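Local coordinates for protein 4-alpha-glucanotransferase (Corynebacterium glutamicum, PDB 5B68) that is an amylomaltase, also called disproportionating enzyme, a glucanotransferase built around a TIM-barrel domain with a beta-sandwich domain toward its N-terminus, at residues G395-A398 with Q399-H403. Numbering follows the deposited sequence.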
loop_
_atom_site.group_PDB
_atom_site.type_symbol
_atom_site.label_atom_id
_atom_site.label_comp_id
_atom_site.label_asym_id
_atom_site.label_seq_id
_atom_site.Cartn_x
_atom_site.Cartn_y
_atom_site.Cartn_z
ATOM N N GLY A 395 0.039 -10.328 -13.667
ATOM C CA GLY A 395 -1.182 -10.618 -12.964
ATOM C C GLY A 395 -2.437 -9.915 -13.448
ATOM O O GLY A 395 -2.463 -9.380 -14.547
ATOM N N ALA A 396 -3.436 -9.878 -12.610
ATOM C CA ALA A 396 -4.765 -9.393 -12.988
ATOM C C ALA A 396 -4.740 -7.906 -13.386
ATOM O O ALA A 396 -5.246 -7.536 -14.474
ATOM C CB ALA A 396 -5.770 -9.649 -11.867
ATOM N N ASP A 397 -4.208 -7.039 -12.486
ATOM C CA ASP A 397 -4.174 -5.606 -12.775
ATOM C C ASP A 397 -3.254 -5.342 -13.988
ATOM O O ASP A 397 -3.504 -4.438 -14.770
ATOM C CB ASP A 397 -3.747 -4.761 -11.573
ATOM C CG ASP A 397 -4.839 -4.513 -10.544
ATOM O OD1 ASP A 397 -5.941 -5.010 -10.581
ATOM O OD2 ASP A 397 -4.550 -3.774 -9.556
ATOM N N ALA A 398 -2.166 -6.096 -14.140
ATOM C CA ALA A 398 -1.204 -5.902 -15.240
ATOM C C ALA A 398 -1.950 -6.063 -16.541
ATOM O O ALA A 398 -1.700 -5.332 -17.468
ATOM C CB ALA A 398 -0.028 -6.910 -15.160
ATOM N N GLN A 399 -2.893 -6.980 -16.575
ATOM C CA GLN A 399 -3.755 -7.165 -17.754
ATOM C C GLN A 399 -4.879 -6.117 -17.824
ATOM O O GLN A 399 -5.013 -5.420 -18.865
ATOM C CB GLN A 399 -4.362 -8.591 -17.814
ATOM C CG GLN A 399 -5.494 -8.711 -18.854
ATOM C CD GLN A 399 -6.147 -10.072 -18.840
ATOM O OE1 GLN A 399 -7.316 -10.207 -18.465
ATOM N NE2 GLN A 399 -5.364 -11.103 -19.151
ATOM N N ASN A 400 -5.712 -6.060 -16.787
ATOM C CA ASN A 400 -6.935 -5.247 -16.791
ATOM C C ASN A 400 -6.696 -3.729 -16.748
ATOM O O ASN A 400 -7.554 -2.956 -17.238
ATOM C CB ASN A 400 -7.849 -5.653 -15.650
ATOM C CG ASN A 400 -8.384 -7.059 -15.812
ATOM O OD1 ASN A 400 -8.746 -7.484 -16.923
ATOM N ND2 ASN A 400 -8.491 -7.763 -14.699
ATOM N N LEU A 401 -5.545 -3.327 -16.207
ATOM C CA LEU A 401 -5.195 -1.950 -16.130
ATOM C C LEU A 401 -4.081 -1.610 -17.065
ATOM O O LEU A 401 -3.449 -0.516 -16.903
ATOM C CB LEU A 401 -4.840 -1.520 -14.690
ATOM C CG LEU A 401 -5.859 -1.697 -13.576
ATOM C CD1 LEU A 401 -5.306 -1.100 -12.289
ATOM C CD2 LEU A 401 -7.130 -1.013 -13.922
ATOM N N SER A 402 -3.822 -2.460 -18.081
ATOM C CA SER A 402 -2.673 -2.246 -18.979
ATOM C C SER A 402 -2.593 -0.860 -19.580
ATOM O O SER A 402 -1.531 -0.339 -19.799
ATOM C CB SER A 402 -2.622 -3.302 -20.137
ATOM O OG SER A 402 -3.839 -3.304 -20.889
ATOM N N HIS A 403 -3.750 -0.333 -19.868
ATOM C CA HIS A 403 -3.937 0.969 -20.547
ATOM C C HIS A 403 -3.519 2.178 -19.689
ATOM O O HIS A 403 -3.437 3.316 -20.214
ATOM C CB HIS A 403 -5.416 1.063 -20.994
ATOM C CG HIS A 403 -6.434 0.939 -19.880
ATOM N ND1 HIS A 403 -7.191 2.010 -19.417
ATOM C CD2 HIS A 403 -6.840 -0.133 -19.152
ATOM C CE1 HIS A 403 -7.985 1.617 -18.436
ATOM N NE2 HIS A 403 -7.781 0.322 -18.256
HETATM O O HOH W 1 -8.037 -6.629 -12.232
#
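D397 and L401 both swing CG opposite the carbonyl carbon (chi1 -79° and -58°), so the two side chains run alongside each other in the same direction. The methyl CD1 of L401 then rests against the carboxylate end of D397, 3.9 Å from its CG. N400 has the same first torsion, and its amide reaches back along the helix: ND2 of N400 gives a hydrogen to a water at 2.8 Å, and that water donates in turn to OD1 of D397. The water thus bridges two side chains three residues apart. The carboxylate is held more directly from outside, by hydrogen bonds from OG1 of T239 to OD1 and from the backbone N of R240 to OD2, so this small helix is tied to the 238-240 segment; the backbone N of A396 adds a hydrogen bond to OG1 of T238.

The backbone makes little more than one turn, with G395 at the N-cap. N400 N reaches A396 O at 2.8 Å, the one nearly straight bond (175°). The bonds either side of it are bent: Q399 N to G395 O at 3.2 Å, and L401 N to D397 O at 2.7 Å. A weak second bond runs from Q399 N to A396 O. L401 then leaves helical geometry, and S402 N bonds to Q399 O as the chain enters a 3-10 segment.

A396 and Q399 both touch W330 of helix 307-338, against which this side of the turn packs. Successive i to i+4 bonds beginning at an N-cap glycine mark a short alpha-helix, here in the segment following strand 382-387 of the TIM barrel.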